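Long-range contacts in uncharacterized protein (Nostoc punctiforme, PDB 2QDR), which is of unknown function but has the double-stranded beta-helix fold of the cupin clan and may act as a dioxygenase: residues Gly71-Ile76 and Leu166-Ala171; Phe102-Gly107 and Gly144-Leu149. All coordinates share one frame; numbering follows the deposited sequence.

Contact 1 of 2, residues Gly71-Ile76 and Leu166-Ala171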
ATOM      1  N   GLY A  71      40.145   8.841  36.204  1.00 61.77           N
ATOM      2  CA  GLY A  71      41.211   8.206  35.423  1.00 60.98           C
ATOM      3  C   GLY A  71      41.863   9.119  34.385  1.00 60.73           C
ATOM      4  O   GLY A  71      42.954   8.824  33.911  1.00 61.40           O
HETATM    5  N   MSE A  72      41.210  10.226  34.038  1.00 60.75           N
HETATM    6  CA  MSE A  72      41.710  11.188  33.072  1.00 61.39           C
HETATM    7  C   MSE A  72      42.937  11.883  33.634  1.00 62.35           C
HETATM    8  O   MSE A  72      43.004  12.057  34.848  1.00 63.62           O
HETATM    9  CB  MSE A  72      40.620  12.234  32.840  1.00 61.27           C
HETATM   10  CG  MSE A  72      40.790  13.192  31.704  1.00 62.12           C
HETATM   11 SE   MSE A  72      40.477  12.331  29.989  0.75 57.59          SE
HETATM   12  CE  MSE A  72      38.580  11.949  30.082  1.00 62.60           C
ATOM     13  N   PRO A  73      43.937  12.236  32.790  1.00 62.72           N
ATOM     14  CA  PRO A  73      45.086  12.953  33.356  1.00 62.85           C
ATOM     15  C   PRO A  73      44.611  14.256  34.015  1.00 63.21           C
ATOM     16  O   PRO A  73      43.729  14.934  33.472  1.00 64.16           O
ATOM     17  CB  PRO A  73      45.979  13.219  32.140  1.00 63.00           C
ATOM     18  CG  PRO A  73      45.598  12.187  31.151  1.00 62.89           C
ATOM     19  CD  PRO A  73      44.126  11.977  31.350  1.00 63.11           C
ATOM     20  N   ASP A  74      45.156  14.575  35.187  1.00 63.56           N
ATOM     21  CA  ASP A  74      44.711  15.791  35.927  1.00 63.86           C
ATOM     22  C   ASP A  74      45.000  17.127  35.209  1.00 63.53           C
ATOM     23  O   ASP A  74      44.266  18.089  35.443  1.00 64.28           O
ATOM     24  CB  ASP A  74      45.181  15.800  37.412  1.00 63.77           C
ATOM     25  CG  ASP A  74      46.655  15.599  37.580  1.00 64.37           C
ATOM     26  OD1 ASP A  74      47.359  15.430  36.564  1.00 69.52           O
ATOM     27  OD2 ASP A  74      47.104  15.584  38.745  1.00 68.75           O
ATOM     28  N   ASN A  75      45.989  17.174  34.306  1.00 62.38           N
ATOM     29  CA  ASN A  75      46.295  18.403  33.542  1.00 61.61           C
ATOM     30  C   ASN A  75      45.200  18.815  32.521  1.00 62.10           C
ATOM     31  O   ASN A  75      45.153  19.976  32.102  1.00 62.84           O
ATOM     32  CB  ASN A  75      47.683  18.306  32.852  1.00 61.01           C
ATOM     33  CG  ASN A  75      47.795  17.166  31.816  1.00 59.44           C
ATOM     34  OD1 ASN A  75      46.819  16.537  31.417  1.00 56.94           O
ATOM     35  ND2 ASN A  75      49.018  16.916  31.379  1.00 57.59           N
ATOM     36  N   ILE A  76      44.326  17.873  32.151  1.00 61.57           N
ATOM     37  CA  ILE A  76      43.241  18.109  31.193  1.00 62.40           C
ATOM     38  C   ILE A  76      42.297  19.189  31.730  1.00 62.50           C
ATOM     39  O   ILE A  76      42.116  19.291  32.940  1.00 63.31           O
ATOM     40  CB  ILE A  76      42.464  16.780  30.851  1.00 62.95           C
ATOM     41  CG1 ILE A  76      43.414  15.687  30.291  1.00 64.96           C
ATOM     42  CG2 ILE A  76      41.288  17.041  29.888  1.00 60.39           C
ATOM     43  CD1 ILE A  76      44.204  16.044  29.025  1.00 65.81           C
ATOM     44  N   LEU A 166      31.735   4.739  35.307  1.00 62.60           N
ATOM     45  CA  LEU A 166      32.609   4.991  34.154  1.00 61.95           C
ATOM     46  C   LEU A 166      33.965   5.579  34.564  1.00 62.08           C
ATOM     47  O   LEU A 166      34.043   6.452  35.434  1.00 62.38           O
ATOM     48  CB  LEU A 166      31.883   5.868  33.110  1.00 61.94           C
ATOM     49  CG  LEU A 166      32.600   6.120  31.759  1.00 62.47           C
ATOM     50  CD1 LEU A 166      31.622   6.445  30.628  1.00 63.66           C
ATOM     51  CD2 LEU A 166      33.720   7.188  31.849  1.00 65.11           C
ATOM     52  N   GLU A 167      35.019   5.087  33.914  1.00 62.31           N
ATOM     53  CA  GLU A 167      36.377   5.514  34.177  1.00 62.43           C
ATOM     54  C   GLU A 167      37.223   5.462  32.895  1.00 61.80           C
ATOM     55  O   GLU A 167      37.076   4.545  32.102  1.00 61.69           O
ATOM     56  CB  GLU A 167      36.921   4.591  35.272  1.00 62.66           C
ATOM     57  CG  GLU A 167      38.323   4.874  35.801  1.00 63.83           C
ATOM     58  CD  GLU A 167      38.726   3.949  36.952  1.00 63.61           C
ATOM     59  OE1 GLU A 167      37.825   3.402  37.635  1.00 61.29           O
ATOM     60  OE2 GLU A 167      39.951   3.802  37.197  1.00 66.16           O
ATOM     61  N   TYR A 168      38.076   6.464  32.683  1.00 61.28           N
ATOM     62  CA  TYR A 168      38.964   6.513  31.520  1.00 60.65           C
ATOM     63  C   TYR A 168      40.216   5.669  31.794  1.00 61.22           C
ATOM     64  O   TYR A 168      40.701   5.600  32.926  1.00 60.96           O
ATOM     65  CB  TYR A 168      39.367   7.963  31.160  1.00 60.33           C
ATOM     66  CG  TYR A 168      40.555   8.063  30.208  1.00 59.68           C
ATOM     67  CD1 TYR A 168      40.394   8.053  28.824  1.00 58.77           C
ATOM     68  CD2 TYR A 168      41.857   8.147  30.714  1.00 59.63           C
ATOM     69  CE1 TYR A 168      41.508   8.132  27.978  1.00 59.07           C
ATOM     70  CE2 TYR A 168      42.961   8.212  29.888  1.00 58.49           C
ATOM     71  CZ  TYR A 168      42.788   8.204  28.531  1.00 59.38           C
ATOM     72  OH  TYR A 168      43.910   8.272  27.755  1.00 59.12           O
ATOM     73  N   LYS A 169      40.720   5.037  30.736  1.00 61.40           N
ATOM     74  CA  LYS A 169      41.929   4.235  30.760  1.00 61.07           C
ATOM     75  C   LYS A 169      42.590   4.400  29.397  1.00 60.93           C
ATOM     76  O   LYS A 169      41.915   4.333  28.365  1.00 61.11           O
ATOM     77  CB  LYS A 169      41.661   2.757  31.086  1.00 61.97           C
ATOM     78  CG  LYS A 169      41.309   2.421  32.555  1.00 64.31           C
ATOM     79  CD  LYS A 169      42.459   2.798  33.523  1.00 70.91           C
ATOM     80  CE  LYS A 169      42.252   2.324  34.965  1.00 71.17           C
ATOM     81  NZ  LYS A 169      42.354   0.845  35.114  1.00 74.08           N
ATOM     82  N   TYR A 170      43.895   4.667  29.399  1.00 60.76           N
ATOM     83  CA  TYR A 170      44.655   4.825  28.168  1.00 60.89           C
ATOM     84  C   TYR A 170      44.861   3.462  27.526  1.00 60.24           C
ATOM     85  O   TYR A 170      45.206   2.512  28.210  1.00 58.96           O
ATOM     86  CB  TYR A 170      46.020   5.480  28.423  1.00 60.85           C
ATOM     87  CG  TYR A 170      46.847   5.614  27.156  1.00 61.83           C
ATOM     88  CD1 TYR A 170      46.497   6.553  26.177  1.00 63.26           C
ATOM     89  CD2 TYR A 170      47.974   4.819  26.931  1.00 61.31           C
ATOM     90  CE1 TYR A 170      47.224   6.692  25.006  1.00 61.79           C
ATOM     91  CE2 TYR A 170      48.727   4.954  25.752  1.00 63.04           C
ATOM     92  CZ  TYR A 170      48.340   5.898  24.792  1.00 64.28           C
ATOM     93  OH  TYR A 170      49.053   6.064  23.618  1.00 64.12           O
ATOM     94  N   ALA A 171      44.621   3.382  26.220  1.00 60.77           N
ATOM     95  CA  ALA A 171      44.782   2.155  25.459  1.00 61.19           C
ATOM     96  C   ALA A 171      45.109   2.509  24.014  1.00 61.65           C
ATOM     97  O   ALA A 171      44.602   3.488  23.486  1.00 60.49           O
ATOM     98  CB  ALA A 171      43.521   1.314  25.527  1.00 61.56           C
TER
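A Met-aromatic contact near the surface of this cupin-clan fold joins the loop between strands 64-67 and 79-86 to the short strand 168-169, with Met-72 and Tyr-168 as chief partners. The selenium of Met-72, here selenomethionine, lies over one face of the tyrosine ring, 4.4 Å from SE to the centroid of the Tyr-168 ring. It sits 15° off the ring normal, although somewhat toward the rim. The terminal methyl runs back beside the base of the tyrosine, Met-72 CE being 4.2 Å from Tyr-168 CB. Tyr-168 holds CG anti to its backbone N (chi1 165°), which carries the ring across to the loop. There the carbonyl of Gly-71 meets the ring edge in plane, with Gly-71 O 3.4 Å from Tyr-168 CD2, while Pro-73 CD comes to 4.2 Å from Tyr-168 CE2. Glycine suits position 71 because its positive phi would press a CB against the preceding carbonyl oxygen, and that CB would also run into the backbone of Tyr-168. Pro-73 then opens a type I turn ending at Ile-76. No hydrogen bond spans the two segments, though the backbone of Tyr-168 bonds to Arg-70 just before, and the phenol OH to Ser-106 O. Between them cohesion probably rests largely on dispersion over the aromatic face, with the Gly-71 oxygen likely to meet a slightly positive C-H.

Contact 2 of 2, residues Phe102-Gly107 and Gly144-Leu149; sequences FEAPSG and GSWKVL
Phe-102 and Ala-104 both lean on one face of the Trp-146 indole, each over a different ring. Phe-102 turns an edge to the six-membered ring in a T-shaped contact, with planes at 61° and Phe-102 CE2 3.6 Å from Trp-146 CZ3. The methyl of Ala-104 makes a CH-pi contact over the five-membered ring, Ala-104 CB lying 3.7 Å from the centroid of that Trp-146 ring. Trp-146 sets CG between its backbone N and carbonyl carbon (chi1 59°), swinging the indole over toward strand 103-104. Alanine suits position 104, its single methyl fitting over the indole face. Phe-102 also rests its CB 3.6 Å from Val-148 CG2. With an alanine in place of Trp-146, the Phe-102 edge and the Ala-104 methyl would probably lose the flat surface they share, and a gap would be likely to open beside them.

Beneath these side chains the backbones run antiparallel. Ala-104 and Trp-146 form a hydrogen-bonded pair: Ala-104 N gives a nearly straight bond of 2.7 Å to Trp-146 O, and Trp-146 N returns one of 3.0 Å to Ala-104 O. Val-148 N adds a third, 3.1 Å to Phe-102 O. Glu-103 and Lys-147, a non-hydrogen-bonded pair, occupy the other face of the sheet, where their aliphatic parts approach while the opposite charges remain apart, 5.9 Å from Glu-103 OE2 to Lys-147 NZ. This is an antiparallel edge pairing within the double-stranded beta-helix (cupin) fold. Strand 103-104 borders a small antiparallel sheet, in which strand 146-149 is paired on its other edge with strand 121-124, and Trp-146 and Val-148 also pack on Leu-98 of strand 92-98.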
ATOM      1  N   PHE A 102      39.003  22.725  25.458  1.00 62.32           N
ATOM      2  CA  PHE A 102      38.987  21.358  25.989  1.00 62.26           C
ATOM      3  C   PHE A 102      39.629  20.425  24.979  1.00 62.59           C
ATOM      4  O   PHE A 102      39.347  20.513  23.787  1.00 63.02           O
ATOM      5  CB  PHE A 102      37.565  20.900  26.313  1.00 61.61           C
ATOM      6  CG  PHE A 102      37.485  19.509  26.885  1.00 61.46           C
ATOM      7  CD1 PHE A 102      37.623  19.298  28.252  1.00 61.88           C
ATOM      8  CD2 PHE A 102      37.250  18.413  26.063  1.00 61.57           C
ATOM      9  CE1 PHE A 102      37.548  18.020  28.789  1.00 60.51           C
ATOM     10  CE2 PHE A 102      37.171  17.131  26.591  1.00 61.18           C
ATOM     11  CZ  PHE A 102      37.321  16.936  27.961  1.00 62.02           C
ATOM     12  N   GLU A 103      40.507  19.554  25.471  1.00 62.78           N
ATOM     13  CA  GLU A 103      41.224  18.609  24.631  1.00 62.89           C
ATOM     14  C   GLU A 103      41.615  17.425  25.516  1.00 61.71           C
ATOM     15  O   GLU A 103      42.271  17.615  26.540  1.00 62.41           O
ATOM     16  CB  GLU A 103      42.418  19.300  23.982  1.00 62.38           C
ATOM     17  CG  GLU A 103      43.162  18.453  22.971  1.00 65.03           C
ATOM     18  CD  GLU A 103      44.174  19.253  22.156  1.00 64.84           C
ATOM     19  OE1 GLU A 103      44.430  20.437  22.471  1.00 65.12           O
ATOM     20  OE2 GLU A 103      44.714  18.689  21.183  1.00 69.66           O
ATOM     21  N   ALA A 104      41.159  16.231  25.137  1.00 60.83           N
ATOM     22  CA  ALA A 104      41.418  15.000  25.879  1.00 61.03           C
ATOM     23  C   ALA A 104      42.144  13.970  25.007  1.00 61.60           C
ATOM     24  O   ALA A 104      42.024  13.999  23.771  1.00 60.76           O
ATOM     25  CB  ALA A 104      40.109  14.426  26.412  1.00 60.95           C
ATOM     26  N   PRO A 105      42.886  13.045  25.650  1.00 61.87           N
ATOM     27  CA  PRO A 105      43.622  12.038  24.911  1.00 62.01           C
ATOM     28  C   PRO A 105      42.737  10.868  24.515  1.00 61.93           C
ATOM     29  O   PRO A 105      41.592  10.758  24.965  1.00 61.18           O
ATOM     30  CB  PRO A 105      44.672  11.584  25.920  1.00 62.08           C
ATOM     31  CG  PRO A 105      43.976  11.682  27.214  1.00 61.91           C
ATOM     32  CD  PRO A 105      43.058  12.863  27.104  1.00 61.98           C
ATOM     33  N   SER A 106      43.299  10.008  23.671  1.00 62.23           N
ATOM     34  CA  SER A 106      42.638   8.817  23.192  1.00 61.53           C
ATOM     35  C   SER A 106      42.639   7.782  24.302  1.00 60.77           C
ATOM     36  O   SER A 106      43.439   7.868  25.238  1.00 60.51           O
ATOM     37  CB  SER A 106      43.378   8.265  21.976  1.00 61.76           C
ATOM     38  OG  SER A 106      44.724   7.949  22.308  1.00 63.65           O
ATOM     39  N   GLY A 107      41.757   6.799  24.178  1.00 60.28           N
ATOM     40  CA  GLY A 107      41.647   5.725  25.158  1.00 60.76           C
ATOM     41  C   GLY A 107      40.288   5.089  25.121  1.00 60.93           C
ATOM     42  O   GLY A 107      39.554   5.253  24.147  1.00 62.79           O
ATOM     43  N   GLY A 144      39.728   8.139  19.588  1.00 63.18           N
ATOM     44  CA  GLY A 144      40.964   8.898  19.402  1.00 62.67           C
ATOM     45  C   GLY A 144      40.924  10.160  20.261  1.00 62.79           C
ATOM     46  O   GLY A 144      40.026  10.311  21.100  1.00 61.51           O
ATOM     47  N   SER A 145      41.898  11.059  20.068  1.00 63.00           N
ATOM     48  CA  SER A 145      41.938  12.326  20.806  1.00 62.80           C
ATOM     49  C   SER A 145      40.656  13.087  20.497  1.00 62.82           C
ATOM     50  O   SER A 145      40.208  13.092  19.346  1.00 62.07           O
ATOM     51  CB  SER A 145      43.112  13.232  20.403  1.00 62.58           C
ATOM     52  OG  SER A 145      44.380  12.634  20.583  1.00 64.76           O
ATOM     53  N   TRP A 146      40.072  13.722  21.510  1.00 62.79           N
ATOM     54  CA  TRP A 146      38.827  14.465  21.311  1.00 63.61           C
ATOM     55  C   TRP A 146      38.914  15.879  21.903  1.00 62.03           C
ATOM     56  O   TRP A 146      39.638  16.103  22.866  1.00 62.19           O
ATOM     57  CB  TRP A 146      37.614  13.625  21.785  1.00 66.38           C
ATOM     58  CG  TRP A 146      37.599  13.195  23.197  1.00 68.44           C
ATOM     59  CD1 TRP A 146      38.414  12.268  23.785  1.00 71.80           C
ATOM     60  CD2 TRP A 146      36.646  13.574  24.186  1.00 67.90           C
ATOM     61  NE1 TRP A 146      38.070  12.103  25.102  1.00 72.47           N
ATOM     62  CE2 TRP A 146      36.980  12.889  25.372  1.00 72.09           C
ATOM     63  CE3 TRP A 146      35.561  14.456  24.196  1.00 70.27           C
ATOM     64  CZ2 TRP A 146      36.267  13.062  26.563  1.00 72.55           C
ATOM     65  CZ3 TRP A 146      34.850  14.623  25.372  1.00 71.15           C
ATOM     66  CH2 TRP A 146      35.207  13.931  26.542  1.00 71.15           C
ATOM     67  N   LYS A 147      38.198  16.818  21.278  1.00 61.24           N
ATOM     68  CA  LYS A 147      38.229  18.237  21.655  1.00 61.91           C
ATOM     69  C   LYS A 147      36.979  19.022  21.292  1.00 61.47           C
ATOM     70  O   LYS A 147      36.161  18.562  20.494  1.00 62.50           O
ATOM     71  CB  LYS A 147      39.396  18.917  20.921  1.00 62.05           C
ATOM     72  CG  LYS A 147      39.275  18.864  19.378  1.00 61.89           C
ATOM     73  CD  LYS A 147      40.459  19.460  18.667  1.00 62.15           C
ATOM     74  CE  LYS A 147      40.311  19.253  17.167  1.00 63.14           C
ATOM     75  NZ  LYS A 147      41.452  19.812  16.400  1.00 66.89           N
ATOM     76  N   VAL A 148      36.872  20.224  21.860  1.00 60.00           N
ATOM     77  CA  VAL A 148      35.761  21.124  21.584  1.00 60.18           C
ATOM     78  C   VAL A 148      36.172  21.963  20.371  1.00 60.58           C
ATOM     79  O   VAL A 148      37.312  22.408  20.286  1.00 60.80           O
ATOM     80  CB  VAL A 148      35.379  22.004  22.795  1.00 60.14           C
ATOM     81  CG1 VAL A 148      34.336  23.051  22.417  1.00 60.42           C
ATOM     82  CG2 VAL A 148      34.842  21.142  23.929  1.00 61.80           C
ATOM     83  N   LEU A 149      35.227  22.160  19.448  1.00 60.75           N
ATOM     84  CA  LEU A 149      35.435  22.912  18.217  1.00 60.71           C
ATOM     85  C   LEU A 149      34.801  24.286  18.239  1.00 61.68           C
ATOM     86  O   LEU A 149      33.922  24.565  19.057  1.00 62.24           O
ATOM     87  CB  LEU A 149      34.811  22.155  17.047  1.00 60.86           C
ATOM     88  CG  LEU A 149      35.369  20.785  16.690  1.00 61.29           C
ATOM     89  CD1 LEU A 149      34.445  20.111  15.680  1.00 62.61           C
ATOM     90  CD2 LEU A 149      36.792  20.899  16.159  1.00 57.78           C
TER

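In the fold
Followed from the N terminus, the chain first supplies 71-76, part of the loop between strands 64-67 and 79-86. After strands 79-86 and 92-98 it reaches 102-107, and contact 2 closes a loop of mostly strand residues when 144-149 comes back alongside. Only past strand 154-160 does 166-171 return to the first loop, so contact 1 closes the longer circuit and encloses contact 2 without crossing it. Their centres are about 11 Å apart and they touch directly, for Ile-76 packs against the backbone of Glu-103. Together they join the loop before strand 79-86, the two-stranded sheet of 168-169 and the four-stranded sheet of 146-149.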